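Local structure of beta-mannosidase (Trichoderma harzianum, 4CVU) at residues Q608-P612 / E613-F617; S759-W762 / E763-G767; G96-H100 / S101-T105; H174-A177 / S178-Y181. The protein probably hydrolyses beta-linked mannose residues from the non-reducing ends of mannosides and oligosaccharides, as a glycoside hydrolase of family 2. All coordinates share one frame; numbering follows the deposited sequence.

Overall arrangement
The four contacts are separate local turns in different parts of a large multidomain hydrolase. Contacts 3 and 4 both fall in the galactose-binding domain-like region, yet their centres lie 51 Å apart. Contact 2, in the mannosidase Ig/CBM-like domain, is on the opposite side of the chain's centre from both, with its centre 66 Å from that of contact 3. Contacts 1 and 4 are the closest pair, about 21 Å between nearest atoms, and both border attached sugars. Contact 1 also binds two cadmium ions and a calcium ion. Contact 2 joins its domain to strand 380-389.

Contact 1: Q608-P612 / E613-F617; sequences QAVDP and EELSF. With CD (cadmium ion), chain N; CD (cadmium ion), chain M; CA (calcium ion), chain B; NAG (2-acetamido-2-deoxy-beta-D-glucopyranose), chain C.
Two backbone bonds tie D611 and P612 to the residues that follow: E614 N donates to D611 O at 2.9 Å, and L615 N to P612 O at 3.1 Å. Each runs from a residue to the one three places earlier, and they belong to a short 3-10 turn following helix 603-609. An inverse gamma turn centred on L615 leads out of it, closed by a weak S616 N to E614 O bond.

Three acidic side chains reach metals. D611 grips one cadmium with both oxygens, the shorter bond being OD2 at 2.4 Å. E613 runs out extended to chelate a second cadmium, with OE1 at 2.5 Å, a site shared with H62 of the second subunit. E614 is instead bent at chi2 (-61°), bringing OE2 within 2.1 Å of the calcium while OE1 is hydrogen-bonded to T621. A water donates to both D611 OD2 and E613 OE2, and with the metals it probably eases the proximity of the like charges.

Apolar contact between V610 and L615 is doubtful, since V610 has two conformers. At the far end, the acetamide methyl of an N-acetylglucosamine sits over one face of F617, offset toward the rim, with NAG C8 3.3 Å from F617 CD1.

Contact 2: S759-W762 / E763-G767; sequences SDLW and EPVAG
L761 turns its CG anti to the carbonyl carbon (chi1 -61°) and V765 places CG1 likewise, so that the two branched side chains meet at about a right angle. Their methyls touch end on, L761 CD1 lying 3.5 Å from V765 CG1, which is snug for two carbons. The second methyl of V765 serves another neighbour: CG2 comes within 4.2 Å of S759 OG.

That hydroxyl oxygen owes its place to a different torsion. S759 holds OG anti to the backbone N (chi1 168°), swung toward the chain ahead, where it accepts a hydrogen bond from L761 N at 3.2 Å with an N-H...O angle of 160°. The result is an ST turn, a side-chain mimic of a backbone turn, and here it bends the chain as it leaves strand 752-759 for strand 765-774 in the mannosidase Ig/CBM-like domain. On the second strand the backbone of V765 bonds to V795, whereas that of S759 bonds to N799.

A water spans the bend. It lies 2.7 Å from S759 OG and 2.9 Å from E763 O, bridging the two arms where no direct hydrogen bond crosses between them. The serine oxygen is thereby engaged by both a backbone N-H and a water, within a largely buried setting.

The outer side of the bend faces strand 380-389 and its surroundings. D760 forms a salt bridge with K385 and a hydrogen bond with H739, while the ring of W762 stacks with that of H380. L761, pointing the other way, packs on V740 and L832.

Contact 3: G96-H100 / S101-T105; sequences GLSKH and SDIAT
The oxygen of S98 does two unlike jobs: OG presses against a methyl, I103 CD1 at 3.4 Å, while it accepts a hydrogen bond from H100 N. From H100 N to S98 OG the bond is long, 3.3 Å, but nearly straight, with an N-H...O angle of 169°. Holding OG anti to the backbone N (chi1 175°) throws the hydroxyl forward along the chain, where it can reach that N-H and the isoleucine together.

I103 approaches with the tip of its longer branch. CD1 also lies 3.7 Å from S98 CB and 4.2 Å from H100 CB, and thus rests against one serine and the root of the histidine; the imidazole itself leads away. Nearer the backbone, I103 CB sits 3.4 Å from H100 O.

Two turns follow in succession here. S98 OG closes an ST turn, and H100 to I103 form a type I beta turn whose bond, I103 N to H100 O, is weak, 3.3 Å at an angle of 130°. Together they reverse the chain into strand 103-109 of the galactose-binding domain-like region, where that strand pairs antiparallel with strand 215-221. A valine in place of S98 would probably leave H100 N without its side-chain acceptor and the ST turn without its closing bond.

The neighbouring strand takes hold of both arms through Q219, whose NE2 donates to S98 O and to T105 OG1. I103 also packs on Q219 and S221 of that strand. K99, at the turn's outer side, reaches the carbonyl oxygen of L143 with NZ.

Contact 4: H174-A177 / S178-Y181; sequences HWPA and SVVY. With NAG (2-acetamido-2-deoxy-beta-D-glucopyranose), chain J; NAG (2-acetamido-2-deoxy-beta-D-glucopyranose), chain L.
P176 O receives two backbone N-H groups from the residues ahead. V179 N donates to P176 O at 3.0 Å, and V180 N adds a weak bond to the same oxygen at 3.3 Å. The second donor is shared, since V180 N also points weakly at A177 O. P176 to V179 form a turn of type I geometry, closed by the V179 N bond and set in the long loop between helix 159-168 and strand 215-221 in the galactose-binding domain-like region.

Winding the chain this way brings V179 and V180 up against W175. The tryptophan meets both valines at about a right angle, and the touching is done chiefly by its CB, 3.7 Å from V180 CG1 and 4.1 Å from V179 CG1. V179 has its CG1 anti to the backbone N (chi1 173°), which leaves CG2 to lie alongside the proline, 4.1 Å from P176 CD; these two side chains point the same way. Helix 490-501 packs against the turn, with A501 touching P176 and S178, and A498 touching V179. V179 O is hydrogen-bonded to T452 OG1.

Sugars border both ends of the turn. At the start, H174 NE2 is hydrogen-bonded to N167 O. The ring oxygen of an N-acetylglucosamine is near as well, NAG O5 lying 3.6 Å from H174 NE2, a proximity rather than a bond. Were H174 reduced to an alanine, N167 O would probably lose its imidazole partner and a gap would open beside the sugar. At the other end Y181, its CG anti to the backbone N, extends outward to a second N-acetylglucosamine, where Y181 OH stops 3.5 Å from NAG C1.

Contact 1: Q608-P612 / E613-F617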
loop_
_atom_site.group_PDB
_atom_site.type_symbol
_atom_site.label_atom_id
_atom_site.label_comp_id
_atom_site.label_asym_id
_atom_site.label_seq_id
_atom_site.Cartn_x
_atom_site.Cartn_y
_atom_site.Cartn_z
ATOM N N GLN A 608 -6.757 1.298 -1.915
ATOM C CA GLN A 608 -6.474 0.104 -2.694
ATOM C C GLN A 608 -5.159 0.234 -3.466
ATOM O O GLN A 608 -4.534 -0.758 -3.737
ATOM C CB GLN A 608 -7.614 -0.155 -3.696
ATOM C CG GLN A 608 -8.951 -0.443 -3.045
ATOM C CD GLN A 608 -10.104 -0.479 -4.036
ATOM O OE1 GLN A 608 -9.928 -0.367 -5.258
ATOM N NE2 GLN A 608 -11.297 -0.657 -3.508
ATOM N N ALA A 609 -4.825 1.460 -3.904
ATOM C CA ALA A 609 -3.809 1.690 -4.924
ATOM C C ALA A 609 -2.599 2.470 -4.457
ATOM O O ALA A 609 -1.563 2.377 -5.066
ATOM C CB ALA A 609 -4.449 2.417 -6.121
ATOM N N VAL A 610 -2.712 3.222 -3.367
ATOM C CA VAL A 610 -1.698 4.180 -2.945
ATOM C C VAL A 610 -1.207 3.947 -1.512
ATOM O O VAL A 610 -1.997 3.581 -0.653
ATOM C CB VAL A 610 -2.299 5.597 -3.083
ATOM C CG1 VAL A 610 -1.555 6.603 -2.256
ATOM C CG2 VAL A 610 -2.292 6.023 -4.538
ATOM N N ASP A 611 0.072 4.242 -1.248
ATOM C CA ASP A 611 0.637 4.099 0.105
ATOM C C ASP A 611 -0.070 4.950 1.131
ATOM O O ASP A 611 -0.558 6.045 0.808
ATOM C CB ASP A 611 2.118 4.460 0.135
ATOM C CG ASP A 611 2.922 3.574 -0.719
ATOM O OD1 ASP A 611 2.370 2.527 -1.109
ATOM O OD2 ASP A 611 4.082 3.943 -1.131
ATOM N N PRO A 612 -0.164 4.453 2.362
ATOM C CA PRO A 612 -0.765 5.213 3.472
ATOM C C PRO A 612 -0.207 6.637 3.563
ATOM O O PRO A 612 -0.982 7.594 3.611
ATOM C CB PRO A 612 -0.376 4.398 4.726
ATOM C CG PRO A 612 -0.182 2.999 4.228
ATOM C CD PRO A 612 0.292 3.106 2.781
ATOM N N GLU A 613 1.113 6.821 3.484
ATOM C CA GLU A 613 1.655 8.186 3.590
ATOM C C GLU A 613 1.268 9.119 2.427
ATOM O O GLU A 613 1.482 10.334 2.488
ATOM C CB GLU A 613 3.166 8.195 3.726
ATOM C CG GLU A 613 3.877 7.847 2.415
ATOM C CD GLU A 613 5.392 8.012 2.531
ATOM O OE1 GLU A 613 5.804 8.636 3.550
ATOM O OE2 GLU A 613 6.120 7.513 1.628
ATOM N N GLU A 614 0.766 8.547 1.345
ATOM C CA GLU A 614 0.337 9.336 0.201
ATOM C C GLU A 614 -1.125 9.761 0.216
ATOM O O GLU A 614 -1.598 10.329 -0.745
ATOM C CB GLU A 614 0.634 8.552 -1.113
ATOM C CG GLU A 614 2.112 8.420 -1.429
ATOM C CD GLU A 614 2.790 9.754 -1.629
ATOM O OE1 GLU A 614 2.506 10.499 -2.588
ATOM O OE2 GLU A 614 3.669 10.072 -0.836
ATOM N N LEU A 615 -1.841 9.492 1.303
ATOM C CA LEU A 615 -3.244 9.808 1.386
ATOM C C LEU A 615 -3.489 11.248 1.838
ATOM O O LEU A 615 -3.912 11.490 2.956
ATOM C CB LEU A 615 -3.930 8.839 2.348
ATOM C CG LEU A 615 -3.878 7.355 1.978
ATOM C CD1 LEU A 615 -4.440 6.514 3.111
ATOM C CD2 LEU A 615 -4.636 7.004 0.702
ATOM N N SER A 616 -3.232 12.208 0.958
ATOM C CA SER A 616 -3.619 13.593 1.233
ATOM C C SER A 616 -3.979 14.241 -0.062
ATOM O O SER A 616 -3.540 13.817 -1.126
ATOM C CB SER A 616 -2.532 14.387 1.992
ATOM O OG SER A 616 -1.399 14.579 1.158
ATOM N N PHE A 617 -4.804 15.270 -0.003
ATOM C CA PHE A 617 -5.452 15.788 -1.205
ATOM C C PHE A 617 -4.429 15.999 -2.325
ATOM O O PHE A 617 -4.651 15.656 -3.452
ATOM C CB PHE A 617 -6.212 17.063 -0.865
ATOM C CG PHE A 617 -7.205 17.506 -1.920
ATOM C CD1 PHE A 617 -6.816 18.325 -2.952
ATOM C CD2 PHE A 617 -8.542 17.138 -1.844
ATOM C CE1 PHE A 617 -7.736 18.793 -3.928
ATOM C CE2 PHE A 617 -9.466 17.583 -2.798
ATOM C CZ PHE A 617 -9.054 18.394 -3.873
HETATM CD CD CD N . 4.970 1.834 -1.745
HETATM CD CD CD M . 8.122 8.649 2.750
HETATM CA CA CA B . 4.497 12.020 -1.163
HETATM C C1 NAG C . -3.835 21.602 -3.720
HETATM C C2 NAG C . -4.701 22.536 -2.900
HETATM C C3 NAG C . -5.103 23.798 -3.664
HETATM C C4 NAG C . -3.936 24.473 -4.393
HETATM C C5 NAG C . -3.226 23.409 -5.168
HETATM C C6 NAG C . -2.012 23.952 -5.927
HETATM C C7 NAG C . -6.136 21.465 -1.238
HETATM C C8 NAG C . -7.483 20.876 -0.912
HETATM N N2 NAG C . -5.933 21.884 -2.475
HETATM O O3 NAG C . -5.694 24.719 -2.777
HETATM O O4 NAG C . -4.375 25.446 -5.313
HETATM O O5 NAG C . -2.801 22.365 -4.314
HETATM O O6 NAG C . -1.087 24.527 -5.023
HETATM O O7 NAG C . -5.290 21.564 -0.341
HETATM O O HOH W 1 6.043 5.493 -0.163
HETATM O O HOH W 2 3.717 14.037 -1.309
HETATM O O HOH W 3 8.531 6.777 3.810
HETATM O O HOH W 4 7.561 10.477 1.713
HETATM O O HOH W 5 9.576 10.016 4.330
HETATM O O HOH W 6 7.411 2.121 -2.830
#

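Contact 2: S759-W762 / E763-G767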
loop_
_atom_site.group_PDB
_atom_site.type_symbol
_atom_site.label_atom_id
_atom_site.label_comp_id
_atom_site.label_asym_id
_atom_site.label_seq_id
_atom_site.Cartn_x
_atom_site.Cartn_y
_atom_site.Cartn_z
ATOM N N SER A 759 -42.136 14.349 -16.154
ATOM C CA SER A 759 -42.485 12.917 -16.214
ATOM C C SER A 759 -42.009 12.315 -17.516
ATOM O O SER A 759 -42.194 12.930 -18.554
ATOM C CB SER A 759 -44.012 12.731 -16.103
ATOM O OG SER A 759 -44.390 11.414 -16.426
ATOM N N ASP A 760 -41.421 11.116 -17.477
ATOM C CA ASP A 760 -41.039 10.452 -18.724
ATOM C C ASP A 760 -42.026 9.371 -19.218
ATOM O O ASP A 760 -41.737 8.632 -20.178
ATOM C CB ASP A 760 -39.620 9.897 -18.633
ATOM C CG ASP A 760 -39.511 8.667 -17.752
ATOM O OD1 ASP A 760 -40.525 8.228 -17.126
ATOM O OD2 ASP A 760 -38.378 8.150 -17.688
ATOM N N LEU A 761 -43.159 9.271 -18.536
ATOM C CA LEU A 761 -44.166 8.273 -18.866
ATOM C C LEU A 761 -44.830 8.623 -20.196
ATOM O O LEU A 761 -44.806 9.788 -20.628
ATOM C CB LEU A 761 -45.209 8.178 -17.754
ATOM C CG LEU A 761 -44.676 7.766 -16.384
ATOM C CD1 LEU A 761 -45.750 8.008 -15.327
ATOM C CD2 LEU A 761 -44.194 6.322 -16.353
ATOM N N TRP A 762 -45.409 7.615 -20.840
ATOM C CA TRP A 762 -46.003 7.792 -22.183
ATOM C C TRP A 762 -47.506 8.119 -22.140
ATOM O O TRP A 762 -48.202 7.995 -23.135
ATOM C CB TRP A 762 -45.752 6.566 -23.076
ATOM C CG TRP A 762 -44.268 6.201 -23.280
ATOM C CD1 TRP A 762 -43.166 6.919 -22.865
ATOM C CD2 TRP A 762 -43.761 5.065 -23.975
ATOM N NE1 TRP A 762 -42.031 6.285 -23.250
ATOM C CE2 TRP A 762 -42.358 5.132 -23.913
ATOM C CE3 TRP A 762 -44.357 3.974 -24.631
ATOM C CZ2 TRP A 762 -41.535 4.146 -24.484
ATOM C CZ3 TRP A 762 -43.543 3.004 -25.192
ATOM C CH2 TRP A 762 -42.148 3.097 -25.116
ATOM N N GLU A 763 -47.981 8.534 -20.985
ATOM C CA GLU A 763 -49.367 8.977 -20.795
ATOM C C GLU A 763 -49.379 10.067 -19.710
ATOM O O GLU A 763 -48.491 10.094 -18.854
ATOM C CB GLU A 763 -50.250 7.811 -20.364
ATOM C CG GLU A 763 -49.912 7.275 -18.981
ATOM C CD GLU A 763 -50.566 5.946 -18.669
ATOM O OE1 GLU A 763 -50.750 5.116 -19.597
ATOM O OE2 GLU A 763 -50.882 5.728 -17.477
ATOM N N PRO A 764 -50.363 10.975 -19.761
ATOM C CA PRO A 764 -50.517 11.933 -18.669
ATOM C C PRO A 764 -50.623 11.260 -17.297
ATOM O O PRO A 764 -51.088 10.131 -17.196
ATOM C CB PRO A 764 -51.813 12.688 -19.026
ATOM C CG PRO A 764 -52.383 12.015 -20.236
ATOM C CD PRO A 764 -51.264 11.279 -20.885
ATOM N N VAL A 765 -50.134 11.946 -16.265
ATOM C CA VAL A 765 -50.354 11.551 -14.874
ATOM C C VAL A 765 -50.717 12.759 -14.029
ATOM O O VAL A 765 -50.369 13.890 -14.364
ATOM C CB VAL A 765 -49.128 10.868 -14.237
ATOM C CG1 VAL A 765 -48.809 9.598 -14.984
ATOM C CG2 VAL A 765 -47.903 11.774 -14.229
ATOM N N ALA A 766 -51.421 12.492 -12.937
ATOM C CA ALA A 766 -51.770 13.496 -11.947
ATOM C C ALA A 766 -51.167 13.091 -10.609
ATOM O O ALA A 766 -50.870 11.925 -10.377
ATOM C CB ALA A 766 -53.284 13.609 -11.826
ATOM N N GLY A 767 -50.994 14.063 -9.733
ATOM C CA GLY A 767 -50.482 13.790 -8.397
ATOM C C GLY A 767 -50.384 15.042 -7.566
ATOM O O GLY A 767 -51.024 16.047 -7.864
HETATM O O HOH W 7 -46.681 12.032 -17.773
#

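Contact 3: G96-H100 / S101-T105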
loop_
_atom_site.group_PDB
_atom_site.type_symbol
_atom_site.label_atom_id
_atom_site.label_comp_id
_atom_site.label_asym_id
_atom_site.label_seq_id
_atom_site.Cartn_x
_atom_site.Cartn_y
_atom_site.Cartn_z
ATOM N N GLY A 96 -2.213 -34.309 -30.395
ATOM C CA GLY A 96 -3.550 -34.715 -30.832
ATOM C C GLY A 96 -4.084 -34.161 -32.154
ATOM O O GLY A 96 -5.265 -34.290 -32.430
ATOM N N LEU A 97 -3.250 -33.528 -32.969
ATOM C CA LEU A 97 -3.704 -33.072 -34.292
ATOM C C LEU A 97 -3.510 -34.239 -35.286
ATOM O O LEU A 97 -2.509 -34.950 -35.218
ATOM C CB LEU A 97 -2.937 -31.824 -34.769
ATOM C CG LEU A 97 -2.971 -30.571 -33.863
ATOM C CD1 LEU A 97 -1.912 -29.563 -34.290
ATOM C CD2 LEU A 97 -4.342 -29.922 -33.872
ATOM N N SER A 98 -4.479 -34.449 -36.176
ATOM C CA SER A 98 -4.323 -35.431 -37.246
ATOM C C SER A 98 -3.361 -34.912 -38.309
ATOM O O SER A 98 -3.428 -33.743 -38.697
ATOM C CB SER A 98 -5.662 -35.744 -37.911
ATOM O OG SER A 98 -5.468 -36.624 -39.019
ATOM N N LYS A 99 -2.491 -35.794 -38.790
ATOM C CA LYS A 99 -1.543 -35.460 -39.857
ATOM C C LYS A 99 -1.972 -35.971 -41.243
ATOM O O LYS A 99 -1.179 -35.937 -42.183
ATOM C CB LYS A 99 -0.145 -35.986 -39.505
ATOM C CG LYS A 99 0.443 -35.347 -38.231
ATOM C CD LYS A 99 1.945 -35.100 -38.334
ATOM C CE LYS A 99 2.269 -33.912 -39.236
ATOM N NZ LYS A 99 3.708 -33.513 -39.191
ATOM N N HIS A 100 -3.224 -36.412 -41.371
ATOM C CA HIS A 100 -3.759 -36.834 -42.669
ATOM C C HIS A 100 -3.949 -35.607 -43.558
ATOM O O HIS A 100 -4.477 -34.596 -43.117
ATOM C CB HIS A 100 -5.095 -37.576 -42.505
ATOM C CG HIS A 100 -5.009 -38.819 -41.659
ATOM N ND1 HIS A 100 -6.059 -39.270 -40.883
ATOM C CD2 HIS A 100 -3.995 -39.699 -41.460
ATOM C CE1 HIS A 100 -5.698 -40.376 -40.254
ATOM N NE2 HIS A 100 -4.451 -40.656 -40.584
ATOM N N SER A 101 -3.524 -35.690 -44.815
ATOM C CA SER A 101 -3.630 -34.545 -45.741
ATOM C C SER A 101 -5.050 -34.356 -46.334
ATOM O O SER A 101 -5.300 -33.396 -47.071
ATOM C CB SER A 101 -2.575 -34.672 -46.837
ATOM O OG SER A 101 -2.828 -35.812 -47.633
ATOM N N ASP A 102 -5.972 -35.267 -45.985
ATOM C CA ASP A 102 -7.430 -35.092 -46.214
ATOM C C ASP A 102 -8.025 -33.941 -45.363
ATOM O O ASP A 102 -9.225 -33.633 -45.473
ATOM C CB ASP A 102 -8.197 -36.390 -45.857
ATOM C CG ASP A 102 -8.376 -37.337 -47.044
ATOM O OD1 ASP A 102 -7.644 -37.258 -48.031
ATOM O OD2 ASP A 102 -9.265 -38.180 -46.974
ATOM N N ILE A 103 -7.186 -33.318 -44.529
ATOM C CA ILE A 103 -7.644 -32.450 -43.434
ATOM C C ILE A 103 -7.077 -31.028 -43.531
ATOM O O ILE A 103 -5.908 -30.839 -43.828
ATOM C CB ILE A 103 -7.304 -33.118 -42.082
ATOM C CG1 ILE A 103 -8.403 -34.121 -41.733
ATOM C CG2 ILE A 103 -7.149 -32.094 -40.965
ATOM C CD1 ILE A 103 -7.986 -35.174 -40.740
ATOM N N ALA A 104 -7.926 -30.036 -43.297
ATOM C CA ALA A 104 -7.493 -28.644 -43.266
ATOM C C ALA A 104 -7.369 -28.199 -41.797
ATOM O O ALA A 104 -8.307 -28.370 -41.014
ATOM C CB ALA A 104 -8.475 -27.751 -44.005
ATOM N N THR A 105 -6.214 -27.628 -41.448
ATOM C CA THR A 105 -5.954 -27.163 -40.089
ATOM C C THR A 105 -5.878 -25.648 -40.089
ATOM O O THR A 105 -5.007 -25.076 -40.736
ATOM C CB THR A 105 -4.630 -27.740 -39.557
ATOM O OG1 THR A 105 -4.670 -29.177 -39.598
ATOM C CG2 THR A 105 -4.373 -27.308 -38.105
#

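Contact 4: H174-A177 / S178-Y181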
loop_
_atom_site.group_PDB
_atom_site.type_symbol
_atom_site.label_atom_id
_atom_site.label_comp_id
_atom_site.label_asym_id
_atom_site.label_seq_id
_atom_site.Cartn_x
_atom_site.Cartn_y
_atom_site.Cartn_z
ATOM N N HIS A 174 0.980 13.451 -42.135
ATOM C CA HIS A 174 1.199 14.136 -40.878
ATOM C C HIS A 174 0.161 15.224 -40.710
ATOM O O HIS A 174 -0.368 15.741 -41.695
ATOM C CB HIS A 174 2.617 14.709 -40.822
ATOM C CG HIS A 174 3.667 13.650 -40.853
ATOM N ND1 HIS A 174 4.253 13.218 -42.022
ATOM C CD2 HIS A 174 4.177 12.878 -39.864
ATOM C CE1 HIS A 174 5.116 12.257 -41.747
ATOM N NE2 HIS A 174 5.076 12.017 -40.447
ATOM N N TRP A 175 -0.124 15.546 -39.452
ATOM C CA TRP A 175 -1.159 16.493 -39.112
ATOM C C TRP A 175 -0.540 17.537 -38.194
ATOM O O TRP A 175 0.525 17.285 -37.583
ATOM C CB TRP A 175 -2.297 15.778 -38.351
ATOM C CG TRP A 175 -3.095 14.819 -39.144
ATOM C CD1 TRP A 175 -4.305 15.058 -39.727
ATOM C CD2 TRP A 175 -2.776 13.455 -39.424
ATOM N NE1 TRP A 175 -4.753 13.932 -40.363
ATOM C CE2 TRP A 175 -3.839 12.929 -40.188
ATOM C CE3 TRP A 175 -1.693 12.623 -39.115
ATOM C CZ2 TRP A 175 -3.848 11.617 -40.650
ATOM C CZ3 TRP A 175 -1.699 11.314 -39.579
ATOM C CH2 TRP A 175 -2.771 10.821 -40.338
ATOM N N PRO A 176 -1.212 18.688 -38.060
ATOM C CA PRO A 176 -0.788 19.694 -37.084
ATOM C C PRO A 176 -0.745 19.122 -35.674
ATOM O O PRO A 176 -1.501 18.208 -35.353
ATOM C CB PRO A 176 -1.855 20.790 -37.192
ATOM C CG PRO A 176 -2.459 20.587 -38.526
ATOM C CD PRO A 176 -2.372 19.134 -38.838
ATOM N N ALA A 177 0.155 19.667 -34.863
ATOM C CA ALA A 177 0.388 19.207 -33.518
ATOM C C ALA A 177 -0.899 19.215 -32.673
ATOM O O ALA A 177 -1.141 18.293 -31.916
ATOM C CB ALA A 177 1.463 20.078 -32.867
ATOM N N SER A 178 -1.734 20.239 -32.843
ATOM C CA SER A 178 -2.966 20.349 -32.078
ATOM C C SER A 178 -3.973 19.230 -32.403
ATOM O O SER A 178 -4.792 18.869 -31.563
ATOM C CB SER A 178 -3.604 21.742 -32.253
ATOM O OG SER A 178 -4.011 21.969 -33.580
ATOM N N VAL A 179 -3.886 18.679 -33.615
ATOM C CA VAL A 179 -4.770 17.612 -34.071
ATOM C C VAL A 179 -4.336 16.239 -33.512
ATOM O O VAL A 179 -5.188 15.415 -33.206
ATOM C CB VAL A 179 -4.857 17.584 -35.607
ATOM C CG1 VAL A 179 -5.643 16.388 -36.110
ATOM C CG2 VAL A 179 -5.510 18.868 -36.142
ATOM N N VAL A 180 -3.040 16.005 -33.378
ATOM C CA VAL A 180 -2.515 14.701 -32.897
ATOM C C VAL A 180 -1.859 14.808 -31.507
ATOM O O VAL A 180 -1.074 13.964 -31.096
ATOM C CB VAL A 180 -1.518 14.099 -33.922
ATOM C CG1 VAL A 180 -2.241 13.781 -35.221
ATOM C CG2 VAL A 180 -0.340 15.030 -34.182
ATOM N N TYR A 181 -2.173 15.878 -30.798
ATOM C CA TYR A 181 -1.692 16.104 -29.446
ATOM C C TYR A 181 -1.955 14.884 -28.587
ATOM O O TYR A 181 -3.095 14.430 -28.509
ATOM C CB TYR A 181 -2.428 17.299 -28.865
ATOM C CG TYR A 181 -2.025 17.651 -27.457
ATOM C CD1 TYR A 181 -0.759 18.102 -27.167
ATOM C CD2 TYR A 181 -2.941 17.555 -26.418
ATOM C CE1 TYR A 181 -0.389 18.441 -25.866
ATOM C CE2 TYR A 181 -2.579 17.868 -25.123
ATOM C CZ TYR A 181 -1.311 18.313 -24.864
ATOM O OH TYR A 181 -1.011 18.641 -23.567
HETATM C C1 NAG J . 6.364 12.254 -36.453
HETATM C C2 NAG J . 7.040 12.921 -35.270
HETATM C C3 NAG J . 7.524 14.336 -35.534
HETATM C C4 NAG J . 8.284 14.464 -36.858
HETATM C C5 NAG J . 7.583 13.701 -37.978
HETATM C C6 NAG J . 8.434 13.696 -39.257
HETATM C C7 NAG J . 6.368 12.238 -33.050
HETATM C C8 NAG J . 5.341 12.416 -31.972
HETATM N N2 NAG J . 6.136 12.961 -34.143
HETATM O O3 NAG J . 8.367 14.670 -34.450
HETATM O O4 NAG J . 8.303 15.832 -37.204
HETATM O O5 NAG J . 7.251 12.367 -37.572
HETATM O O6 NAG J . 8.783 12.380 -39.657
HETATM O O7 NAG J . 7.328 11.458 -32.891
HETATM C C1 NAG L . 0.066 20.137 -20.583
HETATM C C2 NAG L . -0.524 21.491 -20.859
HETATM C C3 NAG L . -0.003 22.002 -22.192
HETATM C C4 NAG L . 1.527 21.972 -22.151
HETATM C C5 NAG L . 2.022 20.577 -21.759
HETATM C C6 NAG L . 3.540 20.479 -21.659
HETATM C C7 NAG L . -2.793 22.278 -20.313
HETATM C C8 NAG L . -4.278 21.993 -20.370
HETATM N N2 NAG L . -1.971 21.368 -20.838
HETATM O O3 NAG L . -0.534 23.311 -22.405
HETATM O O4 NAG L . 2.098 22.326 -23.404
HETATM O O5 NAG L . 1.480 20.242 -20.499
HETATM O O6 NAG L . 3.987 21.436 -20.731
HETATM O O7 NAG L . -2.420 23.314 -19.779
#